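Local coordinates for photoreceptor-histidine kinase BphP (Stigmatella aurantiaca DW4/3-1, PDB 6BAF), which senses light through a bound bilin chromophore and probably passes the signal on as a histidine kinase in the light control of cell development, at residues R238-P242 against I243-Y247; W84-G88 against V89-F93. All blocks are in the same frame, centred on the assembly; numbering follows the deposited sequence.

Contact 1. Residues R238-P242 against I243-Y247; sequences RSVSP and IHLEY. With BLR (3-[5-[(Z)-(4-ethenyl-3-methyl-5-oxidanylidene-pyrrol-2-ylidene)methyl]-2-[[5-[(Z)-(3-ethenyl-4-methyl-5-oxidanylidene-pyrrol-2-ylidene)methyl]-3-(3-hydroxy-3-oxopropyl)-4-methyl-1H-pyrrol-2-yl]methyl]-4-methyl-1H-pyrrol-3-yl]propanoic acid), chain B.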
ATOM      1  N   ARG A 238      21.459   9.202   8.759  1.00 35.82           N
ATOM      2  CA  ARG A 238      22.051  10.217   9.643  1.00 38.50           C
ATOM      3  C   ARG A 238      22.512   9.596  10.960  1.00 41.18           C
ATOM      4  O   ARG A 238      21.738   8.929  11.652  1.00 37.29           O
ATOM      5  CB  ARG A 238      21.024  11.323   9.930  1.00 35.41           C
ATOM      6  CG  ARG A 238      21.513  12.432  10.892  1.00 39.59           C
ATOM      7  CD  ARG A 238      20.421  13.467  11.216  1.00 40.65           C
ATOM      8  NE  ARG A 238      19.261  12.832  11.844  1.00 37.10           N
ATOM      9  CZ  ARG A 238      19.147  12.642  13.153  1.00 37.87           C
ATOM     10  NH1 ARG A 238      18.077  12.024  13.630  1.00 36.34           N
ATOM     11  NH2 ARG A 238      20.104  13.071  13.992  1.00 35.22           N
ATOM     12  N   SER A 239      23.777   9.827  11.318  1.00 38.74           N
ATOM     13  CA  SER A 239      24.272   9.347  12.599  1.00 36.59           C
ATOM     14  C   SER A 239      23.569  10.078  13.723  1.00 38.69           C
ATOM     15  O   SER A 239      23.458  11.310  13.704  1.00 41.43           O
ATOM     16  CB  SER A 239      25.787   9.556  12.691  1.00 39.94           C
ATOM     17  OG  SER A 239      26.273   8.925  13.863  1.00 41.45           O
ATOM     18  N   VAL A 240      23.089   9.343  14.728  1.00 38.49           N
ATOM     19  CA  VAL A 240      22.221  10.047  15.673  1.00 41.84           C
ATOM     20  C   VAL A 240      23.037  10.561  16.852  1.00 40.42           C
ATOM     21  O   VAL A 240      24.195  10.175  17.048  1.00 39.23           O
ATOM     22  CB  VAL A 240      21.047   9.176  16.161  1.00 44.61           C
ATOM     23  CG1 VAL A 240      20.202   8.669  14.958  1.00 43.84           C
ATOM     24  CG2 VAL A 240      21.558   8.066  17.046  1.00 39.27           C
ATOM     25  N   SER A 241      22.428  11.423  17.643  1.00 40.34           N
ATOM     26  CA  SER A 241      23.174  12.097  18.689  1.00 45.87           C
ATOM     27  C   SER A 241      23.836  11.092  19.637  1.00 46.87           C
ATOM     28  O   SER A 241      23.172  10.149  20.106  1.00 44.46           O
ATOM     29  CB  SER A 241      22.249  13.033  19.435  1.00 45.30           C
ATOM     30  OG  SER A 241      22.681  13.203  20.767  1.00 48.79           O
ATOM     31  N   PRO A 242      25.143  11.244  19.915  1.00 49.77           N
ATOM     32  CA  PRO A 242      25.840  10.302  20.813  1.00 48.35           C
ATOM     33  C   PRO A 242      25.233  10.217  22.187  1.00 44.88           C
ATOM     34  O   PRO A 242      25.290   9.158  22.812  1.00 48.90           O
ATOM     35  CB  PRO A 242      27.261  10.879  20.879  1.00 47.17           C
ATOM     36  CG  PRO A 242      27.421  11.626  19.565  1.00 50.14           C
ATOM     37  CD  PRO A 242      26.070  12.214  19.290  1.00 50.34           C
ATOM     38  N   ILE A 243      24.648  11.294  22.699  1.00 42.04           N
ATOM     39  CA  ILE A 243      24.058  11.180  24.020  1.00 41.58           C
ATOM     40  C   ILE A 243      22.800  10.312  23.988  1.00 46.82           C
ATOM     41  O   ILE A 243      22.442   9.692  24.999  1.00 41.76           O
ATOM     42  CB  ILE A 243      23.781  12.590  24.581  1.00 47.42           C
ATOM     43  CG1 ILE A 243      23.250  12.516  26.002  1.00 53.20           C
ATOM     44  CG2 ILE A 243      22.747  13.293  23.781  1.00 47.68           C
ATOM     45  CD1 ILE A 243      23.183  13.881  26.693  1.00 60.86           C
ATOM     46  N   HIS A 244      22.070  10.285  22.862  1.00 45.57           N
ATOM     47  CA  HIS A 244      20.937   9.372  22.789  1.00 43.96           C
ATOM     48  C   HIS A 244      21.417   7.926  22.732  1.00 42.33           C
ATOM     49  O   HIS A 244      20.815   7.048  23.358  1.00 45.12           O
ATOM     50  CB  HIS A 244      20.043   9.690  21.582  1.00 43.46           C
ATOM     51  CG  HIS A 244      18.852   8.794  21.476  1.00 40.11           C
ATOM     52  ND1 HIS A 244      17.950   8.637  22.509  1.00 39.16           N
ATOM     53  CD2 HIS A 244      18.453   7.949  20.490  1.00 42.59           C
ATOM     54  CE1 HIS A 244      17.018   7.776  22.147  1.00 42.37           C
ATOM     55  NE2 HIS A 244      17.293   7.349  20.921  1.00 42.43           N
ATOM     56  N   LEU A 245      22.500   7.654  22.003  1.00 41.40           N
ATOM     57  CA  LEU A 245      23.019   6.289  22.006  1.00 47.47           C
ATOM     58  C   LEU A 245      23.403   5.825  23.408  1.00 55.72           C
ATOM     59  O   LEU A 245      23.269   4.628  23.712  1.00 52.80           O
ATOM     60  CB  LEU A 245      24.195   6.155  21.058  1.00 44.59           C
ATOM     61  CG  LEU A 245      23.765   6.443  19.627  1.00 47.99           C
ATOM     62  CD1 LEU A 245      24.956   6.419  18.715  1.00 44.94           C
ATOM     63  CD2 LEU A 245      22.639   5.432  19.135  1.00 42.62           C
ATOM     64  N   GLU A 246      23.836   6.749  24.297  1.00 54.74           N
ATOM     65  CA  GLU A 246      24.166   6.317  25.654  1.00 52.12           C
ATOM     66  C   GLU A 246      22.923   6.183  26.519  1.00 53.66           C
ATOM     67  O   GLU A 246      22.874   5.307  27.384  1.00 55.08           O
ATOM     68  CB  GLU A 246      25.200   7.253  26.293  1.00 58.22           C
ATOM     69  CG  GLU A 246      25.961   6.530  27.446  1.00 70.70           C
ATOM     70  CD  GLU A 246      26.973   5.453  26.954  1.00 79.78           C
ATOM     71  OE1 GLU A 246      27.435   4.619  27.796  1.00 80.87           O
ATOM     72  OE2 GLU A 246      27.313   5.430  25.724  1.00 81.42           O
ATOM     73  N   TYR A 247      21.890   6.992  26.271  1.00 47.40           N
ATOM     74  CA  TYR A 247      20.586   6.695  26.832  1.00 47.83           C
ATOM     75  C   TYR A 247      20.140   5.270  26.493  1.00 50.47           C
ATOM     76  O   TYR A 247      19.628   4.559  27.355  1.00 50.84           O
ATOM     77  CB  TYR A 247      19.572   7.692  26.307  1.00 44.20           C
ATOM     78  CG  TYR A 247      18.155   7.575  26.856  1.00 48.57           C
ATOM     79  CD1 TYR A 247      17.812   8.275  27.982  1.00 48.52           C
ATOM     80  CD2 TYR A 247      17.134   6.845  26.208  1.00 49.92           C
ATOM     81  CE1 TYR A 247      16.568   8.270  28.485  1.00 47.61           C
ATOM     82  CE2 TYR A 247      15.782   6.815  26.756  1.00 44.22           C
ATOM     83  CZ  TYR A 247      15.539   7.538  27.900  1.00 53.84           C
ATOM     84  OH  TYR A 247      14.297   7.632  28.546  1.00 54.87           O
TER
HETATM   85  CHA BLR B 401      15.897  11.039  20.750  1.00 38.50           C
HETATM   86  NA  BLR B 401      14.801   9.946  22.755  1.00 39.44           N
HETATM   87  C1A BLR B 401      14.934  10.102  21.430  1.00 42.04           C
HETATM   88  C2A BLR B 401      14.041   9.269  20.749  1.00 37.67           C
HETATM   89  C3A BLR B 401      13.323   8.605  21.677  1.00 42.52           C
HETATM   90  C4A BLR B 401      13.816   9.023  22.922  1.00 41.82           C
HETATM   91  CMA BLR B 401      12.184   7.590  21.363  1.00 38.38           C
HETATM   92  CAA BLR B 401      13.916   9.181  19.226  1.00 34.23           C
HETATM   93  CBA BLR B 401      14.985   8.257  18.586  1.00 37.04           C
HETATM   94  CGA BLR B 401      14.640   6.771  18.768  1.00 41.29           C
HETATM   95  O1A BLR B 401      13.543   6.370  18.280  1.00 38.66           O
HETATM   96  O2A BLR B 401      15.409   5.945  19.393  1.00 38.29           O
HETATM   97  CHB BLR B 401      13.389   8.639  24.322  1.00 41.32           C
HETATM   98  NB  BLR B 401      13.037   6.160  24.049  1.00 44.16           N
HETATM   99  C1B BLR B 401      12.837   7.516  24.686  1.00 41.51           C
HETATM  100  C2B BLR B 401      11.921   7.313  25.835  1.00 42.83           C
HETATM  101  C3B BLR B 401      11.537   5.964  25.938  1.00 49.38           C
HETATM  102  C4B BLR B 401      12.188   5.176  24.855  1.00 51.75           C
HETATM  103  CMB BLR B 401      11.417   8.401  26.790  1.00 44.80           C
HETATM  104  OB  BLR B 401      12.113   4.019  24.639  1.00 55.23           O
HETATM  105  CAB BLR B 401      10.560   5.463  27.015  1.00 47.19           C
HETATM  106  CBB BLR B 401      10.101   4.233  27.015  1.00 49.97           C
HETATM  107  NC  BLR B 401      17.905  12.108  25.780  1.00 43.09           N
HETATM  108  C1C BLR B 401      17.992  12.110  27.296  1.00 49.36           C
HETATM  109  C2C BLR B 401      18.817  13.305  27.647  1.00 51.70           C
HETATM  110  C3C BLR B 401      19.215  14.027  26.492  1.00 50.01           C
HETATM  111  C4C BLR B 401      18.679  13.320  25.286  1.00 45.79           C
HETATM  112  CMC BLR B 401      19.134  13.671  29.081  1.00 58.02           C
HETATM  113  OC  BLR B 401      17.523  11.325  28.047  1.00 51.59           O
HETATM  114  CAC BLR B 401      20.072  15.308  26.473  1.00 56.94           C
HETATM  115  CBC BLR B 401      19.745  16.392  27.200  1.00 66.13           C
HETATM  116  CHD BLR B 401      18.852  13.687  24.054  1.00 43.89           C
HETATM  117  ND  BLR B 401      17.072  12.070  22.815  1.00 38.09           N
HETATM  118  C1D BLR B 401      18.161  13.073  22.862  1.00 42.25           C
HETATM  119  C2D BLR B 401      18.567  13.462  21.522  1.00 41.84           C
HETATM  120  C3D BLR B 401      17.712  12.729  20.595  1.00 37.15           C
HETATM  121  C4D BLR B 401      16.749  11.858  21.361  1.00 42.41           C
HETATM  122  CMD BLR B 401      19.666  14.477  21.185  1.00 39.55           C
HETATM  123  CAD BLR B 401      17.781  12.801  19.084  1.00 33.98           C
HETATM  124  CBD BLR B 401      18.596  11.619  18.583  1.00 36.64           C
HETATM  125  CGD BLR B 401      18.692  11.930  17.101  1.00 40.86           C
HETATM  126  O1D BLR B 401      17.622  11.976  16.404  1.00 36.54           O
HETATM  127  O2D BLR B 401      19.827  12.225  16.616  1.00 40.77           O

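Contact 2. Residues W84-G88 against V89-F93; sequences WRVDG and VDRFF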
ATOM      1  N   TRP A  84      25.028  -1.380  -8.808  1.00 52.90           N
ATOM      2  CA  TRP A  84      26.408  -0.903  -8.829  1.00 58.55           C
ATOM      3  C   TRP A  84      27.337  -1.927  -9.462  1.00 59.13           C
ATOM      4  O   TRP A  84      27.660  -2.942  -8.836  1.00 63.40           O
ATOM      5  CB  TRP A  84      26.878  -0.590  -7.415  1.00 55.73           C
ATOM      6  CG  TRP A  84      26.857   0.833  -7.217  1.00 65.60           C
ATOM      7  CD1 TRP A  84      25.748   1.613  -7.043  1.00 71.27           C
ATOM      8  CD2 TRP A  84      27.954   1.706  -7.150  1.00 56.89           C
ATOM      9  NE1 TRP A  84      26.092   2.929  -6.889  1.00 64.43           N
ATOM     10  CE2 TRP A  84      27.436   3.021  -6.934  1.00 57.92           C
ATOM     11  CE3 TRP A  84      29.311   1.523  -7.227  1.00 55.23           C
ATOM     12  CZ2 TRP A  84      28.228   4.133  -6.805  1.00 57.30           C
ATOM     13  CZ3 TRP A  84      30.089   2.633  -7.099  1.00 60.02           C
ATOM     14  CH2 TRP A  84      29.543   3.927  -6.888  1.00 53.01           C
ATOM     15  N   ARG A  85      27.824  -1.624 -10.665  1.00 59.59           N
ATOM     16  CA  ARG A  85      28.812  -2.457 -11.353  1.00 63.16           C
ATOM     17  C   ARG A  85      30.204  -1.967 -10.984  1.00 64.98           C
ATOM     18  O   ARG A  85      30.644  -0.914 -11.449  1.00 64.62           O
ATOM     19  CB  ARG A  85      28.610  -2.406 -12.867  1.00 64.85           C
ATOM     20  CG  ARG A  85      29.444  -3.439 -13.651  1.00 68.41           C
ATOM     21  CD  ARG A  85      28.786  -3.755 -14.965  1.00 72.13           C
ATOM     22  NE  ARG A  85      27.791  -4.803 -14.753  1.00 82.45           N
ATOM     23  CZ  ARG A  85      27.025  -5.337 -15.708  1.00 83.65           C
ATOM     24  NH1 ARG A  85      27.106  -4.896 -16.966  1.00 79.94           N
ATOM     25  NH2 ARG A  85      26.145  -6.290 -15.389  1.00 81.55           N
ATOM     26  N   VAL A  86      30.914  -2.730 -10.167  1.00 68.96           N
ATOM     27  CA  VAL A  86      32.222  -2.265  -9.726  1.00 74.60           C
ATOM     28  C   VAL A  86      33.326  -3.013 -10.468  1.00 86.78           C
ATOM     29  O   VAL A  86      34.079  -2.395 -11.237  1.00 93.45           O
ATOM     30  CB  VAL A  86      32.373  -2.356  -8.192  1.00 71.80           C
ATOM     31  CG1 VAL A  86      31.907  -3.731  -7.651  1.00 77.73           C
ATOM     32  CG2 VAL A  86      33.795  -2.038  -7.783  1.00 69.10           C
ATOM     33  N   ASP A  87      33.443  -4.330 -10.295  1.00 81.39           N
ATOM     34  CA  ASP A  87      34.567  -4.944 -11.011  1.00 91.54           C
ATOM     35  C   ASP A  87      34.432  -6.328 -11.677  1.00 90.95           C
ATOM     36  O   ASP A  87      35.413  -7.061 -11.697  1.00 99.09           O
ATOM     37  CB  ASP A  87      35.774  -5.001 -10.056  1.00 92.99           C
ATOM     38  CG  ASP A  87      37.068  -4.492 -10.710  1.00100.94           C
ATOM     39  OD1 ASP A  87      37.979  -4.044  -9.968  1.00100.35           O
ATOM     40  OD2 ASP A  87      37.160  -4.523 -11.965  1.00 99.06           O
ATOM     41  N   GLY A  88      33.290  -6.718 -12.237  1.00 84.91           N
ATOM     42  CA  GLY A  88      31.982  -6.099 -12.116  1.00 87.09           C
ATOM     43  C   GLY A  88      31.102  -7.179 -12.696  1.00 85.25           C
ATOM     44  O   GLY A  88      30.925  -7.156 -13.915  1.00 87.51           O
ATOM     45  N   VAL A  89      30.521  -8.116 -11.930  1.00 83.99           N
ATOM     46  CA  VAL A  89      29.941  -8.098 -10.554  1.00 80.82           C
ATOM     47  C   VAL A  89      29.125  -6.841 -10.174  1.00 76.62           C
ATOM     48  O   VAL A  89      29.628  -5.755  -9.854  1.00 76.37           O
ATOM     49  CB  VAL A  89      30.973  -8.459  -9.411  1.00 78.63           C
ATOM     50  CG1 VAL A  89      32.174  -7.556  -9.317  1.00 86.09           C
ATOM     51  CG2 VAL A  89      30.244  -8.496  -8.062  1.00 78.78           C
ATOM     52  N   ASP A  90      27.815  -7.081 -10.216  1.00 73.19           N
ATOM     53  CA  ASP A  90      26.784  -6.152  -9.800  1.00 66.15           C
ATOM     54  C   ASP A  90      26.451  -6.312  -8.325  1.00 69.78           C
ATOM     55  O   ASP A  90      26.378  -7.427  -7.803  1.00 71.67           O
ATOM     56  CB  ASP A  90      25.507  -6.377 -10.603  1.00 66.24           C
ATOM     57  CG  ASP A  90      25.662  -5.984 -12.031  1.00 72.05           C
ATOM     58  OD1 ASP A  90      26.637  -5.261 -12.326  1.00 77.76           O
ATOM     59  OD2 ASP A  90      24.818  -6.388 -12.860  1.00 76.77           O
ATOM     60  N   ARG A  91      26.207  -5.182  -7.672  1.00 65.44           N
ATOM     61  CA  ARG A  91      25.636  -5.140  -6.335  1.00 61.56           C
ATOM     62  C   ARG A  91      24.312  -4.382  -6.415  1.00 59.13           C
ATOM     63  O   ARG A  91      24.160  -3.448  -7.214  1.00 58.11           O
ATOM     64  CB  ARG A  91      26.593  -4.479  -5.355  1.00 58.92           C
ATOM     65  CG  ARG A  91      27.818  -5.297  -4.973  1.00 62.71           C
ATOM     66  CD  ARG A  91      28.935  -4.328  -4.796  1.00 65.83           C
ATOM     67  NE  ARG A  91      29.773  -4.514  -3.613  1.00 66.42           N
ATOM     68  CZ  ARG A  91      31.048  -4.892  -3.651  1.00 67.88           C
ATOM     69  NH1 ARG A  91      31.636  -5.148  -4.824  1.00 66.16           N
ATOM     70  NH2 ARG A  91      31.735  -4.992  -2.516  1.00 65.40           N
ATOM     71  N   PHE A  92      23.337  -4.812  -5.633  1.00 54.79           N
ATOM     72  CA  PHE A  92      21.983  -4.299  -5.761  1.00 55.73           C
ATOM     73  C   PHE A  92      21.631  -3.494  -4.520  1.00 52.91           C
ATOM     74  O   PHE A  92      21.964  -3.891  -3.395  1.00 53.69           O
ATOM     75  CB  PHE A  92      20.997  -5.443  -5.998  1.00 57.96           C
ATOM     76  CG  PHE A  92      21.196  -6.116  -7.323  1.00 63.18           C
ATOM     77  CD1 PHE A  92      22.262  -6.993  -7.515  1.00 62.13           C
ATOM     78  CD2 PHE A  92      20.337  -5.850  -8.391  1.00 66.04           C
ATOM     79  CE1 PHE A  92      22.473  -7.592  -8.751  1.00 64.61           C
ATOM     80  CE2 PHE A  92      20.532  -6.454  -9.626  1.00 65.82           C
ATOM     81  CZ  PHE A  92      21.607  -7.328  -9.808  1.00 62.32           C
ATOM     82  N   PHE A  93      20.990  -2.342  -4.736  1.00 49.64           N
ATOM     83  CA  PHE A  93      20.714  -1.402  -3.663  1.00 48.63           C
ATOM     84  C   PHE A  93      19.349  -0.793  -3.894  1.00 47.67           C
ATOM     85  O   PHE A  93      18.933  -0.606  -5.037  1.00 48.13           O
ATOM     86  CB  PHE A  93      21.765  -0.259  -3.609  1.00 46.38           C
ATOM     87  CG  PHE A  93      23.161  -0.724  -3.330  1.00 45.87           C
ATOM     88  CD1 PHE A  93      23.603  -0.875  -2.025  1.00 45.49           C
ATOM     89  CD2 PHE A  93      24.026  -1.012  -4.373  1.00 51.62           C
ATOM     90  CE1 PHE A  93      24.890  -1.321  -1.757  1.00 50.76           C
ATOM     91  CE2 PHE A  93      25.322  -1.450  -4.129  1.00 50.78           C
ATOM     92  CZ  PHE A  93      25.763  -1.604  -2.822  1.00 53.43           C
TER

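Contact 1. Residues R238-P242 against I243-Y247
One face of the H244 ring lies against the bilin BLR around C1A, while H244 CB rests on the carbonyl of S241. BLR C1A lies 3.1 Å from the ring plane of H244, displaced toward the rim. At the edge and in plane, H244 NE2 donates to O2A of one propionate of BLR, 2.8 Å away and nearly straight at 162°. With CG anti to the backbone N (chi1 -179°), the imidazole is held over the bilin, with NE2 directed at the propionate. The R238 guanidinium meets the other propionate edge-on: NH1 gives a bond to BLR O1D, and NH2 one to BLR O2D (2.8 Å), besides reaching the carbonyl of I8. O2D takes a second bond, 2.9 Å from S241 N.

S241 is also the N-cap of helix 242-251. Its OG accepts weakly from I243 N, and its carbonyl O receives L245 N at 3.2 Å, the donor lying in the carbonyl plane. P242 suits the first turn, where no backbone N-H is needed, and its O accepts from E246 N. V240 CG2 meets L245 CD2 at 3.5 Å, the two side chains crossing at about a right angle.

With H244 cut back to an alanine, propionate oxygen O2A would probably lose this donor, and the bilin the ring lying over it. From this segment of the GAF pocket, R238 and the S241 N-H hold one propionate and H244 the other, while Y202, S256 and S258 also bond the bilin; these donors are likely to offset the chromophore's negative charge.

Contact 2. Residues W84-G88 against V89-F93
Backbone bonds make W84 and R91 an antiparallel hydrogen-bonded pair in the hairpin of strands 80-85 and 90-100: W84 N donates to R91 O over 2.8 Å, and R91 N returns a bond to W84 O from above the carbonyl plane. R85 and D90 form the next, non-hydrogen-bonded pair, beyond which only a weak bond from V86 N to V89 O spans the turn.

Charge joins R85 to D90. The arginine binds side-on: NE meets D90 OD1 at 2.7 Å, on its syn lone pair, and NH2 meets D90 OD2 at 2.9 Å, both oxygens tilted from the guanidinium plane though the two planes are only 11° apart. A bend at chi3 (-85°) turns the long side chain back to its shorter partner.

Apolar packing joins W84 to F93. W84 CB sits at the edge of the F93 ring, 3.7 Å from CE2 of F93, and the planes of the W84 five-membered ring and the F93 ring stand at 84° in an oblique pairing. Large aromatics suit this side, which L41 and L108 also cover. Separately, V86 CG1 lies 3.2 Å from R91 NH1, a close, oblique contact. G88 suits the turn, since a beta carbon there would run into R85 CG.

The hairpin is therefore two-sided: a two-pronged salt bridge probably limits how R85 and D90 can turn on one face, while W84 and F93 pack into the PAS interior on the other.

Contact 2 comes first along the chain, at a hairpin on the edge of the antiparallel PAS sheet; contact 1 follows at the start of helix 242-251 in the GAF domain. Their centres are 32 Å apart, and the nearest atoms stay about 15 Å from each other, so they do not touch. Strand 218-222, which precedes contact 1, nevertheless joins the PAS sheet that holds contact 2, consistent with the interlaced PAS and GAF domains of phytochromes. Contact 1 holds the chromophore directly, whereas contact 2 belongs to the framework of the neighbouring domain and lies well away from it.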